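Local structure of GCN5-related N-acetyltransferase (Streptococcus suis, 3G3S) at residues R62-I67 with Q80-L85; S39-L44 with A57-R62; K104-D109 with G216-W221; I185-D190 with Q207-C212. The protein probably transfers an acyl group, such as acetyl from acetyl-coenzyme A, to an amine of a still unidentified substrate, as other GNAT-family enzymes do. One frame throughout, in Å; residues are numbered along the deposited sequence.

Contact 1: residues R62-I67 with Q80-L85; sequences RDLLKI and QAWSDL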
loop_
_atom_site.group_PDB
_atom_site.type_symbol
_atom_site.label_atom_id
_atom_site.label_comp_id
_atom_site.label_asym_id
_atom_site.label_seq_id
_atom_site.Cartn_x
_atom_site.Cartn_y
_atom_site.Cartn_z
ATOM N N ARG A 62 25.805 3.529 -13.624
ATOM C CA ARG A 62 25.705 2.910 -14.932
ATOM C C ARG A 62 25.143 1.493 -14.897
ATOM O O ARG A 62 24.537 1.065 -15.876
ATOM C CB ARG A 62 27.040 2.987 -15.684
ATOM C CG ARG A 62 28.142 2.203 -15.038
ATOM C CD ARG A 62 29.453 2.301 -15.819
ATOM N NE ARG A 62 29.928 3.681 -16.002
ATOM C CZ ARG A 62 30.111 4.312 -17.164
ATOM N NH1 ARG A 62 30.536 5.574 -17.150
ATOM N NH2 ARG A 62 29.915 3.704 -18.340
ATOM N N ASP A 63 25.271 0.768 -13.787
ATOM C CA ASP A 63 24.711 -0.577 -13.757
ATOM C C ASP A 63 23.180 -0.582 -13.819
ATOM O O ASP A 63 22.587 -1.532 -14.351
ATOM C CB ASP A 63 25.189 -1.349 -12.546
ATOM C CG ASP A 63 26.669 -1.699 -12.614
ATOM O OD1 ASP A 63 27.343 -1.361 -13.620
ATOM O OD2 ASP A 63 27.139 -2.306 -11.630
ATOM N N LEU A 64 22.535 0.448 -13.275
ATOM C CA LEU A 64 21.084 0.514 -13.365
ATOM C C LEU A 64 20.612 0.785 -14.819
ATOM O O LEU A 64 19.575 0.281 -15.268
ATOM C CB LEU A 64 20.535 1.560 -12.376
ATOM C CG LEU A 64 20.650 1.250 -10.869
ATOM C CD1 LEU A 64 20.066 2.386 -10.024
ATOM C CD2 LEU A 64 19.984 -0.099 -10.500
ATOM N N LEU A 65 21.360 1.609 -15.538
ATOM C CA LEU A 65 21.100 1.878 -16.963
ATOM C C LEU A 65 21.212 0.583 -17.771
ATOM O O LEU A 65 20.455 0.330 -18.720
ATOM C CB LEU A 65 22.080 2.915 -17.501
ATOM C CG LEU A 65 22.013 4.300 -16.853
ATOM C CD1 LEU A 65 23.059 5.272 -17.327
ATOM C CD2 LEU A 65 20.600 4.894 -17.110
ATOM N N LYS A 66 22.163 -0.262 -17.395
ATOM C CA LYS A 66 22.324 -1.531 -18.109
ATOM C C LYS A 66 21.093 -2.420 -18.051
ATOM O O LYS A 66 20.759 -3.083 -19.038
ATOM C CB LYS A 66 23.523 -2.303 -17.575
ATOM C CG LYS A 66 24.820 -1.623 -17.933
ATOM C CD LYS A 66 26.018 -2.408 -17.449
ATOM C CE LYS A 66 27.314 -1.737 -17.888
ATOM N NZ LYS A 66 28.478 -2.667 -17.736
ATOM N N ILE A 67 20.407 -2.405 -16.907
ATOM C CA ILE A 67 19.196 -3.177 -16.713
ATOM C C ILE A 67 18.126 -2.725 -17.704
ATOM O O ILE A 67 17.264 -3.510 -18.096
ATOM C CB ILE A 67 18.628 -3.005 -15.266
ATOM C CG1 ILE A 67 19.601 -3.498 -14.203
ATOM C CG2 ILE A 67 17.305 -3.750 -15.099
ATOM C CD1 ILE A 67 19.128 -3.226 -12.803
ATOM N N GLN A 80 19.593 16.068 -13.516
ATOM C CA GLN A 80 20.476 16.337 -14.630
ATOM C C GLN A 80 21.743 15.483 -14.575
ATOM O O GLN A 80 22.346 15.241 -15.616
ATOM C CB GLN A 80 20.825 17.817 -14.663
ATOM C CG GLN A 80 21.668 18.201 -15.856
ATOM C CD GLN A 80 20.993 17.946 -17.165
ATOM O OE1 GLN A 80 19.889 18.423 -17.396
ATOM N NE2 GLN A 80 21.680 17.242 -18.073
ATOM N N ALA A 81 22.119 15.030 -13.383
ATOM C CA ALA A 81 23.319 14.180 -13.221
ATOM C C ALA A 81 23.077 12.828 -13.920
ATOM O O ALA A 81 23.971 12.253 -14.574
ATOM C CB ALA A 81 23.658 13.991 -11.759
ATOM N N TRP A 82 21.865 12.314 -13.776
ATOM C CA TRP A 82 21.475 11.127 -14.509
ATOM C C TRP A 82 21.454 11.377 -16.025
ATOM O O TRP A 82 21.983 10.582 -16.781
ATOM C CB TRP A 82 20.117 10.640 -14.058
ATOM C CG TRP A 82 20.086 9.740 -12.879
ATOM C CD1 TRP A 82 19.733 10.059 -11.614
ATOM C CD2 TRP A 82 20.418 8.358 -12.864
ATOM N NE1 TRP A 82 19.760 8.974 -10.824
ATOM C CE2 TRP A 82 20.223 7.906 -11.548
ATOM C CE3 TRP A 82 20.881 7.456 -13.836
ATOM C CZ2 TRP A 82 20.424 6.569 -11.173
ATOM C CZ3 TRP A 82 21.101 6.139 -13.469
ATOM C CH2 TRP A 82 20.868 5.705 -12.145
ATOM N N SER A 83 20.885 12.494 -16.475
ATOM C CA SER A 83 20.857 12.798 -17.903
ATOM C C SER A 83 22.251 12.838 -18.517
ATOM O O SER A 83 22.459 12.366 -19.627
ATOM C CB SER A 83 20.164 14.125 -18.143
ATOM O OG SER A 83 18.831 14.041 -17.694
ATOM N N ASP A 84 23.180 13.440 -17.785
ATOM C CA ASP A 84 24.539 13.587 -18.233
ATOM C C ASP A 84 25.175 12.225 -18.365
ATOM O O ASP A 84 25.953 11.997 -19.288
ATOM C CB ASP A 84 25.365 14.438 -17.259
ATOM C CG ASP A 84 24.959 15.902 -17.249
ATOM O OD1 ASP A 84 24.225 16.357 -18.134
ATOM O OD2 ASP A 84 25.419 16.606 -16.351
ATOM N N LEU A 85 24.852 11.309 -17.455
ATOM C CA LEU A 85 25.421 9.961 -17.549
ATOM C C LEU A 85 24.845 9.215 -18.742
ATOM O O LEU A 85 25.559 8.550 -19.469
ATOM C CB LEU A 85 25.179 9.173 -16.267
ATOM C CG LEU A 85 25.764 7.754 -16.266
ATOM C CD1 LEU A 85 27.280 7.860 -16.427
ATOM C CD2 LEU A 85 25.334 6.941 -14.996
#
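Leu65 divides its two methyls between two residues of helix 80-90. CD1 of Leu65 meets CD2 of Leu85 at 3.7 Å, and CD2 of Leu65 comes within 3.9 Å of Trp82 CZ3. Leu64 works on the same six-membered ring, its CD1 4.0 Å from Trp82 CH2, so Leu65 CG and Leu64 CD1 both sit at the outer edge of the indole, near its plane. With its CG anti to the backbone N (chi1 -179°), Leu85 turns CD2 to Leu65 and CD1 to Arg62.

Helix 62-68 is the crossover helix of a beta-alpha-beta unit between the parallel neighbours 52-58 and 73-77, and helix 80-90 follows the second strand. The two short axes pass 11.4 Å apart at a signed angle of -68°, and Pro60 packs against Trp82 and Leu85.

Arg62 adds a mixed contact at the exposed end. Its backbone N lies 3.7 Å from Leu85 CD2, and its side chain crosses that of Leu85 at about a right angle, NH1 being 4.0 Å from CD1.

No hydrogen bond joins the two segments; within helix 80-90, Gln80 NE2 donates to Asp84 OD1 (2.7 Å), while Gln80 OE1 and Ser83 OG bond to Gln244.

Contact 2: residues S39-L44 with A57-R62; sequences SPQSAL and AGQPHR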
loop_
_atom_site.group_PDB
_atom_site.type_symbol
_atom_site.label_atom_id
_atom_site.label_comp_id
_atom_site.label_asym_id
_atom_site.label_seq_id
_atom_site.Cartn_x
_atom_site.Cartn_y
_atom_site.Cartn_z
ATOM N N SER A 39 23.384 -0.418 1.296
ATOM C CA SER A 39 23.693 0.992 1.283
ATOM C C SER A 39 23.194 1.621 -0.028
ATOM O O SER A 39 23.976 2.119 -0.829
ATOM C CB SER A 39 25.208 1.124 1.468
ATOM O OG SER A 39 25.583 2.476 1.620
ATOM N N PRO A 40 21.871 1.611 -0.245
ATOM C CA PRO A 40 21.335 2.109 -1.505
ATOM C C PRO A 40 21.510 3.598 -1.695
ATOM O O PRO A 40 21.046 4.374 -0.853
ATOM C CB PRO A 40 19.845 1.797 -1.390
ATOM C CG PRO A 40 19.574 1.759 0.048
ATOM C CD PRO A 40 20.800 1.154 0.652
ATOM N N GLN A 41 22.186 3.991 -2.778
ATOM C CA GLN A 41 22.366 5.397 -3.128
ATOM C C GLN A 41 21.756 5.736 -4.501
ATOM O O GLN A 41 21.630 6.896 -4.855
ATOM C CB GLN A 41 23.837 5.749 -3.216
ATOM C CG GLN A 41 24.722 5.535 -2.005
ATOM C CD GLN A 41 26.167 5.990 -2.321
ATOM O OE1 GLN A 41 26.407 7.174 -2.594
ATOM N NE2 GLN A 41 27.120 5.045 -2.311
ATOM N N SER A 42 21.441 4.706 -5.272
ATOM C CA SER A 42 20.931 4.808 -6.616
ATOM C C SER A 42 19.821 3.778 -6.765
ATOM O O SER A 42 19.931 2.690 -6.268
ATOM C CB SER A 42 22.068 4.565 -7.623
ATOM O OG SER A 42 23.146 5.480 -7.404
ATOM N N ALA A 43 18.731 4.139 -7.429
ATOM C CA ALA A 43 17.634 3.221 -7.621
ATOM C C ALA A 43 16.930 3.397 -8.983
ATOM O O ALA A 43 17.003 4.437 -9.642
ATOM C CB ALA A 43 16.611 3.349 -6.459
ATOM N N LEU A 44 16.240 2.332 -9.361
ATOM C CA LEU A 44 15.517 2.202 -10.606
ATOM C C LEU A 44 14.150 1.610 -10.322
ATOM O O LEU A 44 14.030 0.556 -9.710
ATOM C CB LEU A 44 16.251 1.257 -11.569
ATOM C CG LEU A 44 15.518 0.809 -12.838
ATOM C CD1 LEU A 44 15.285 1.962 -13.835
ATOM C CD2 LEU A 44 16.316 -0.319 -13.515
ATOM N N ALA A 57 16.504 7.208 -9.899
ATOM C CA ALA A 57 16.682 8.124 -8.764
ATOM C C ALA A 57 18.035 7.976 -8.013
ATOM O O ALA A 57 18.756 6.954 -8.112
ATOM C CB ALA A 57 15.512 7.962 -7.810
ATOM N N GLY A 58 18.402 9.040 -7.300
ATOM C CA GLY A 58 19.630 9.042 -6.512
ATOM C C GLY A 58 20.864 9.396 -7.337
ATOM O O GLY A 58 20.789 10.135 -8.289
ATOM N N GLN A 59 22.027 8.923 -6.905
ATOM C CA GLN A 59 23.234 9.165 -7.632
ATOM C C GLN A 59 23.170 8.375 -8.928
ATOM O O GLN A 59 22.631 7.262 -8.948
ATOM C CB GLN A 59 24.460 8.735 -6.804
ATOM C CG GLN A 59 24.660 9.566 -5.547
ATOM C CD GLN A 59 24.928 11.059 -5.827
ATOM O OE1 GLN A 59 25.628 11.417 -6.783
ATOM N NE2 GLN A 59 24.377 11.929 -4.982
ATOM N N PRO A 60 23.690 8.953 -10.024
ATOM C CA PRO A 60 23.750 8.251 -11.312
ATOM C C PRO A 60 24.618 7.044 -11.153
ATOM O O PRO A 60 25.620 7.117 -10.448
ATOM C CB PRO A 60 24.424 9.248 -12.251
ATOM C CG PRO A 60 24.266 10.550 -11.594
ATOM C CD PRO A 60 24.236 10.312 -10.117
ATOM N N HIS A 61 24.190 5.945 -11.757
ATOM C CA HIS A 61 24.862 4.665 -11.667
ATOM C C HIS A 61 24.697 3.876 -12.971
ATOM O O HIS A 61 23.594 3.519 -13.344
ATOM C CB HIS A 61 24.288 3.852 -10.515
ATOM C CG HIS A 61 25.224 2.794 -10.051
ATOM N ND1 HIS A 61 25.513 1.685 -10.810
ATOM C CD2 HIS A 61 26.002 2.715 -8.951
ATOM C CE1 HIS A 61 26.413 0.951 -10.182
ATOM N NE2 HIS A 61 26.719 1.547 -9.047
ATOM N N ARG A 62 25.805 3.529 -13.624
ATOM C CA ARG A 62 25.705 2.910 -14.932
ATOM C C ARG A 62 25.143 1.493 -14.897
ATOM O O ARG A 62 24.537 1.065 -15.876
ATOM C CB ARG A 62 27.040 2.987 -15.684
ATOM C CG ARG A 62 28.142 2.203 -15.038
ATOM C CD ARG A 62 29.453 2.301 -15.819
ATOM N NE ARG A 62 29.928 3.681 -16.002
ATOM C CZ ARG A 62 30.111 4.312 -17.164
ATOM N NH1 ARG A 62 30.536 5.574 -17.150
ATOM N NH2 ARG A 62 29.915 3.704 -18.340
#
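Ala43 and Ala57 form an antiparallel hydrogen-bonded pair at the open end of a beta hairpin. Ala43 N donates to Ala57 O at 2.9 Å, and Ala57 N returns a bond of 2.8 Å to Ala43 O. One residue further out, Ser42 and Gly58 make a non-hydrogen-bonded pair whose CA atoms are only 4.4 Å apart. Two CA-H...O contacts accompany this approach: Ser42 CA lies 3.4 Å from Ala57 O, and Gly58 CA lies 3.4 Å from Gln41 O. Beyond Gly58, Gln59 N still reaches Gln41 O at 2.9 Å, so that one carbonyl receives both an N-H and a CA-H.

Among the side chains, Ser42 is central. Its hydroxyl swings beside its own backbone N (chi1 -57°) and points at the carbonyl of Gln59, to which OG donates; the modelled 2.4 Å between Ser42 OG and Gln59 O is so short that its exact length is doubtful. CB of His61 rests 3.7 Å from Ser42 CB. The His61 ring is used outside this pair: as N-cap of helix 62-68, its ND1 bonds to Asp63 N. Gln41 and Gln59 cross at the exposed rim, their amide planes 47° apart.

Asp35, just past strand 31-34, takes the N-H groups of Gln41 and Ser42. Helix 2-13 packs on the face bearing Ala43 and Ala57 through Val9 and Phe13, while helix 62-68 meets Ser42 and Leu44 with Leu64.

Contact 3: residues K104-D109 with G216-W221; sequences KDTEFD and GLYPSW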
loop_
_atom_site.group_PDB
_atom_site.type_symbol
_atom_site.label_atom_id
_atom_site.label_comp_id
_atom_site.label_asym_id
_atom_site.label_seq_id
_atom_site.Cartn_x
_atom_site.Cartn_y
_atom_site.Cartn_z
ATOM N N LYS A 104 -1.555 16.559 -10.086
ATOM C CA LYS A 104 -2.358 15.450 -9.585
ATOM C C LYS A 104 -3.567 15.856 -8.748
ATOM O O LYS A 104 -4.202 14.988 -8.158
ATOM C CB LYS A 104 -1.481 14.495 -8.779
ATOM C CG LYS A 104 -0.259 13.979 -9.567
ATOM C CD LYS A 104 -0.681 13.347 -10.874
ATOM C CE LYS A 104 0.485 13.030 -11.814
ATOM N NZ LYS A 104 -0.077 12.687 -13.181
ATOM N N ASP A 105 -3.890 17.143 -8.713
ATOM C CA ASP A 105 -5.048 17.668 -7.937
ATOM C C ASP A 105 -6.198 18.143 -8.831
ATOM O O ASP A 105 -6.939 19.086 -8.495
ATOM C CB ASP A 105 -4.588 18.834 -7.046
ATOM C CG ASP A 105 -4.020 19.990 -7.841
ATOM O OD1 ASP A 105 -3.988 19.915 -9.087
ATOM O OD2 ASP A 105 -3.589 20.980 -7.212
ATOM N N THR A 106 -6.364 17.461 -9.946
ATOM C CA THR A 106 -7.317 17.823 -10.972
ATOM C C THR A 106 -8.757 17.965 -10.516
ATOM O O THR A 106 -9.284 17.104 -9.834
ATOM C CB THR A 106 -7.314 16.738 -12.046
ATOM O OG1 THR A 106 -5.966 16.331 -12.275
ATOM C CG2 THR A 106 -7.913 17.247 -13.312
ATOM N N GLU A 107 -9.388 19.056 -10.929
ATOM C CA GLU A 107 -10.810 19.256 -10.718
ATOM C C GLU A 107 -11.439 18.972 -12.070
ATOM O O GLU A 107 -11.236 19.730 -13.001
ATOM C CB GLU A 107 -11.120 20.705 -10.289
ATOM C CG GLU A 107 -10.584 21.134 -8.923
ATOM C CD GLU A 107 -10.730 22.655 -8.680
ATOM O OE1 GLU A 107 -11.701 23.275 -9.187
ATOM O OE2 GLU A 107 -9.867 23.225 -7.973
ATOM N N PHE A 108 -12.169 17.875 -12.187
ATOM C CA PHE A 108 -12.840 17.510 -13.437
ATOM C C PHE A 108 -14.248 18.089 -13.521
ATOM O O PHE A 108 -14.929 18.179 -12.518
ATOM C CB PHE A 108 -12.944 15.995 -13.566
ATOM C CG PHE A 108 -11.616 15.325 -13.714
ATOM C CD1 PHE A 108 -10.901 15.459 -14.890
ATOM C CD2 PHE A 108 -11.077 14.567 -12.685
ATOM C CE1 PHE A 108 -9.672 14.853 -15.035
ATOM C CE2 PHE A 108 -9.838 13.956 -12.833
ATOM C CZ PHE A 108 -9.146 14.099 -14.001
ATOM N N ASP A 109 -14.667 18.449 -14.729
ATOM C CA ASP A 109 -16.000 18.982 -14.988
ATOM C C ASP A 109 -16.755 17.800 -15.502
ATOM O O ASP A 109 -16.650 17.456 -16.663
ATOM C CB ASP A 109 -15.887 20.112 -15.998
ATOM C CG ASP A 109 -17.220 20.718 -16.385
ATOM O OD1 ASP A 109 -18.267 20.118 -16.093
ATOM O OD2 ASP A 109 -17.177 21.788 -17.032
ATOM N N GLY A 216 -13.982 6.016 -7.380
ATOM C CA GLY A 216 -13.064 6.643 -6.430
ATOM C C GLY A 216 -11.582 6.553 -6.777
ATOM O O GLY A 216 -10.737 6.772 -5.919
ATOM N N LEU A 217 -11.268 6.266 -8.033
ATOM C CA LEU A 217 -9.894 6.166 -8.498
ATOM C C LEU A 217 -9.458 7.479 -9.117
ATOM O O LEU A 217 -10.267 8.162 -9.738
ATOM C CB LEU A 217 -9.791 5.062 -9.552
ATOM C CG LEU A 217 -10.242 3.682 -9.086
ATOM C CD1 LEU A 217 -10.275 2.721 -10.237
ATOM C CD2 LEU A 217 -9.339 3.191 -7.976
ATOM N N TYR A 218 -8.205 7.876 -8.913
ATOM C CA TYR A 218 -7.686 9.065 -9.578
ATOM C C TYR A 218 -7.155 8.658 -10.944
ATOM O O TYR A 218 -6.326 7.727 -11.028
ATOM C CB TYR A 218 -6.571 9.751 -8.798
ATOM C CG TYR A 218 -5.996 10.901 -9.573
ATOM C CD1 TYR A 218 -6.733 12.059 -9.757
ATOM C CD2 TYR A 218 -4.732 10.830 -10.179
ATOM C CE1 TYR A 218 -6.247 13.118 -10.499
ATOM C CE2 TYR A 218 -4.234 11.908 -10.917
ATOM C CZ TYR A 218 -5.016 13.056 -11.067
ATOM O OH TYR A 218 -4.564 14.128 -11.786
ATOM N N PRO A 219 -7.671 9.270 -12.029
ATOM C CA PRO A 219 -7.176 9.006 -13.373
ATOM C C PRO A 219 -6.008 9.923 -13.708
ATOM O O PRO A 219 -6.173 11.103 -13.994
ATOM C CB PRO A 219 -8.391 9.303 -14.252
ATOM C CG PRO A 219 -9.152 10.339 -13.487
ATOM C CD PRO A 219 -8.820 10.206 -12.049
ATOM N N SER A 220 -4.795 9.384 -13.638
ATOM C CA SER A 220 -3.599 10.196 -13.927
ATOM C C SER A 220 -3.261 10.329 -15.395
ATOM O O SER A 220 -3.437 9.369 -16.170
ATOM C CB SER A 220 -2.365 9.552 -13.262
ATOM O OG SER A 220 -1.189 10.231 -13.619
ATOM N N TRP A 221 -2.718 11.482 -15.768
ATOM C CA TRP A 221 -2.237 11.723 -17.133
ATOM C C TRP A 221 -0.787 12.211 -17.108
ATOM O O TRP A 221 -0.440 13.154 -16.383
ATOM C CB TRP A 221 -3.090 12.769 -17.831
ATOM C CG TRP A 221 -2.959 12.824 -19.316
ATOM C CD1 TRP A 221 -1.920 13.334 -20.040
ATOM C CD2 TRP A 221 -3.940 12.427 -20.264
ATOM N NE1 TRP A 221 -2.180 13.258 -21.380
ATOM C CE2 TRP A 221 -3.416 12.708 -21.558
ATOM C CE3 TRP A 221 -5.209 11.844 -20.160
ATOM C CZ2 TRP A 221 -4.103 12.403 -22.728
ATOM C CZ3 TRP A 221 -5.904 11.550 -21.340
ATOM C CH2 TRP A 221 -5.342 11.835 -22.603
HETATM O O HOH W 1 -2.463 13.690 -13.668
#
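Thr106 OG1 and Tyr218 OH share a 2.7 Å hydrogen bond, the threonine oxygen sitting at the edge of the phenol and in its plane. This is the tight corner of the contact. The carbonyl oxygen of Lys104 lies over a face of the same ring, 3.6 Å from Tyr218 CZ, and the lysine chain, bent at chi2 (-55°), passes across Tyr218 at about a right angle with its CD near CE2. The bend carries the ammonium to Ser220, where NZ donates to OG at 2.7 Å; a further bond from NZ to Trp221 O is weak. A water completes the cluster: it accepts from Lys104 NZ at 2.6 Å and from Trp221 N, and is hydrogen-bonded to Tyr218 OH. Ser220 OG also binds Glu186, whose carboxylate near the ammonium would probably help to balance its charge.

Strand 218-223 follows helix 200-214, which ends in a Schellman motif with Gly216 as C-prime residue. In the central sheet of this GNAT fold the strand runs parallel to 184-191, and the loop 104-109 lies against its beginning.

Between the two segments, packing is looser at Phe108. Its CE2 touches Pro219 CG at 3.7 Å but stays 4.4 Å from Tyr218 CE1; Thr106 CG2 lies over one ring face, and Tyr237 (edge-to-face) and helix 200-214 also pack on it. Asp105 points away from strand 218-223 and is exposed, as is Glu107.

Contact 4: residues I185-D190 with Q207-C212; sequences IEIEVD and QLILAC. With EDO (1,2-ethanediol), chain F.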
loop_
_atom_site.group_PDB
_atom_site.type_symbol
_atom_site.label_atom_id
_atom_site.label_comp_id
_atom_site.label_asym_id
_atom_site.label_seq_id
_atom_site.Cartn_x
_atom_site.Cartn_y
_atom_site.Cartn_z
ATOM N N ILE A 185 -5.091 5.022 -11.479
ATOM C CA ILE A 185 -4.445 4.440 -12.663
ATOM C C ILE A 185 -3.660 5.523 -13.440
ATOM O O ILE A 185 -3.841 6.726 -13.231
ATOM C CB ILE A 185 -5.439 3.756 -13.645
ATOM C CG1 ILE A 185 -6.439 4.793 -14.211
ATOM C CG2 ILE A 185 -6.141 2.581 -12.974
ATOM C CD1 ILE A 185 -7.254 4.331 -15.420
ATOM N N GLU A 186 -2.780 5.055 -14.314
ATOM C CA GLU A 186 -2.007 5.906 -15.202
ATOM C C GLU A 186 -2.577 5.649 -16.577
ATOM O O GLU A 186 -2.584 4.504 -17.052
ATOM C CB GLU A 186 -0.531 5.539 -15.148
ATOM C CG GLU A 186 0.353 6.504 -15.880
ATOM C CD GLU A 186 0.504 7.820 -15.151
ATOM O OE1 GLU A 186 1.334 7.920 -14.215
ATOM O OE2 GLU A 186 -0.192 8.757 -15.544
ATOM N N ILE A 187 -3.088 6.703 -17.221
ATOM C CA ILE A 187 -3.794 6.540 -18.460
ATOM C C ILE A 187 -2.920 6.409 -19.693
ATOM O O ILE A 187 -1.864 7.023 -19.815
ATOM C CB ILE A 187 -4.810 7.728 -18.686
ATOM C CG1 ILE A 187 -5.867 7.676 -17.628
ATOM C CG2 ILE A 187 -5.409 7.676 -20.125
ATOM C CD1 ILE A 187 -6.970 8.763 -17.803
ATOM N N GLU A 188 -3.385 5.535 -20.576
ATOM C CA GLU A 188 -2.814 5.295 -21.881
ATOM C C GLU A 188 -3.973 5.524 -22.818
ATOM O O GLU A 188 -5.014 4.908 -22.627
ATOM C CB GLU A 188 -2.405 3.845 -21.997
ATOM C CG GLU A 188 -2.039 3.357 -23.394
ATOM C CD GLU A 188 -0.706 3.875 -23.918
ATOM O OE1 GLU A 188 0.093 4.461 -23.171
ATOM O OE2 GLU A 188 -0.459 3.657 -25.113
ATOM N N VAL A 189 -3.777 6.380 -23.815
ATOM C CA VAL A 189 -4.762 6.608 -24.846
ATOM C C VAL A 189 -4.098 6.328 -26.192
ATOM O O VAL A 189 -2.951 6.766 -26.440
ATOM C CB VAL A 189 -5.301 8.048 -24.824
ATOM C CG1 VAL A 189 -6.341 8.211 -25.889
ATOM C CG2 VAL A 189 -5.887 8.382 -23.456
ATOM N N ASP A 190 -4.810 5.618 -27.070
ATOM C CA ASP A 190 -4.306 5.291 -28.403
ATOM C C ASP A 190 -5.439 5.305 -29.442
ATOM O O ASP A 190 -6.565 4.892 -29.129
ATOM C CB ASP A 190 -3.708 3.895 -28.384
ATOM C CG ASP A 190 -2.397 3.801 -27.599
ATOM O OD1 ASP A 190 -1.420 4.440 -28.033
ATOM O OD2 ASP A 190 -2.322 3.027 -26.608
ATOM N N GLN A 207 -14.694 9.052 -21.010
ATOM C CA GLN A 207 -15.407 7.912 -20.412
ATOM C C GLN A 207 -14.600 7.228 -19.334
ATOM O O GLN A 207 -15.119 6.887 -18.278
ATOM C CB GLN A 207 -15.734 6.896 -21.496
ATOM C CG GLN A 207 -16.489 5.608 -21.078
ATOM C CD GLN A 207 -17.956 5.854 -20.836
ATOM O OE1 GLN A 207 -18.328 6.513 -19.866
ATOM N NE2 GLN A 207 -18.797 5.312 -21.699
ATOM N N LEU A 208 -13.326 6.977 -19.624
ATOM C CA LEU A 208 -12.447 6.334 -18.647
ATOM C C LEU A 208 -12.344 7.161 -17.358
ATOM O O LEU A 208 -12.459 6.608 -16.263
ATOM C CB LEU A 208 -11.051 6.112 -19.245
ATOM C CG LEU A 208 -10.016 5.455 -18.326
ATOM C CD1 LEU A 208 -10.535 4.139 -17.782
ATOM C CD2 LEU A 208 -8.682 5.278 -19.037
ATOM N N ILE A 209 -12.121 8.469 -17.506
ATOM C CA ILE A 209 -12.016 9.402 -16.369
ATOM C C ILE A 209 -13.287 9.263 -15.548
ATOM O O ILE A 209 -13.237 9.018 -14.358
ATOM C CB ILE A 209 -11.805 10.861 -16.841
ATOM C CG1 ILE A 209 -10.399 11.016 -17.444
ATOM C CG2 ILE A 209 -12.025 11.888 -15.666
ATOM C CD1 ILE A 209 -10.119 12.310 -18.206
ATOM N N LEU A 210 -14.443 9.369 -16.205
ATOM C CA LEU A 210 -15.739 9.222 -15.523
ATOM C C LEU A 210 -15.884 7.876 -14.805
ATOM O O LEU A 210 -16.387 7.814 -13.678
ATOM C CB LEU A 210 -16.889 9.421 -16.514
ATOM C CG LEU A 210 -17.153 10.849 -16.961
ATOM C CD1 LEU A 210 -18.118 10.859 -18.147
ATOM C CD2 LEU A 210 -17.712 11.699 -15.804
ATOM N N ALA A 211 -15.417 6.807 -15.450
ATOM C CA ALA A 211 -15.423 5.479 -14.851
ATOM C C ALA A 211 -14.549 5.448 -13.587
ATOM O O ALA A 211 -14.907 4.817 -12.574
ATOM C CB ALA A 211 -14.934 4.443 -15.856
ATOM N N CYS A 212 -13.392 6.102 -13.664
ATOM C CA CYS A 212 -12.470 6.195 -12.538
ATOM C C CYS A 212 -13.072 6.940 -11.375
ATOM O O CYS A 212 -13.124 6.431 -10.263
ATOM C CB CYS A 212 -11.188 6.893 -12.957
ATOM S SG CYS A 212 -10.115 5.741 -13.866
HETATM C C1 EDO F . 1.797 5.564 -20.022
HETATM O O1 EDO F . 1.393 6.113 -21.282
HETATM C C2 EDO F . 2.448 6.622 -19.143
HETATM O O2 EDO F . 2.025 7.933 -19.538
#
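Cys212 N donates to Leu208 O at 2.8 Å, a helical bond that spaces these two residues one turn apart, both facing strand 184-191. No hydrogen bond crosses to the strand; the contact is made by aliphatic groups and a thiol. Ile185 places its CG1 in the crowded position between backbone N and carbonyl carbon (chi1 63°), and this sends CD1 out to the helix, 3.5 Å from Cys212 SG. The same methyl meets Leu208 CD2 tip to tip at 4.0 Å. Leu208 CD2 serves a second isoleucine as well, lying 4.0 Å from Ile187 CG1. Ile187 CD1 also comes within 4.1 Å of Ile209 CG1, the two side chains crossing at about a right angle.

Strand 184-191, helix 200-214 and strand 218-223 make a beta-alpha-beta unit. Here strand and helix run almost antiparallel (161°), their short axes 10.8 Å apart. In GNAT enzymes the turn from such a strand into such a helix typically wraps the coenzyme A pyrophosphate, and this unit probably does the same.

Pro219 lies beside both Ile187 and Ile209, and Ala175 of strand 170-181 touches Leu208, extending the apolar layer across the sheet. Glu188 turns away from the helix. Its OE1 is 2.8 Å from O1 of a 1,2-ethanediol, probably a crystallisation additive, in a hydrogen bond whose proton is not settled; Arg99 binds the same diol.

From the N terminus, contact 2 comes first, closing the hairpin of strands 42-48 and 52-58. Contact 1 then follows in series, starting from the shared Arg62 and bringing helix 62-68 against helix 80-90 beyond strand 73-77. The two touch, with the Trp82 ring of contact 1 against Gly58, Gln59 and His61. Contact 3 closes a far longer loop, from the segment before helix 110-118 to strand 218-223, and contact 4 lies within its span, between strand 184-191 and helix 200-214. These two meet where strand 218-223 pairs with its neighbour 184-191, Ser220 N probably bonding to Ile185 O. Centres of the two pairs lie about 31 to 32 Å apart, yet contacts 2, 3 and 4 all reach one mixed sheet.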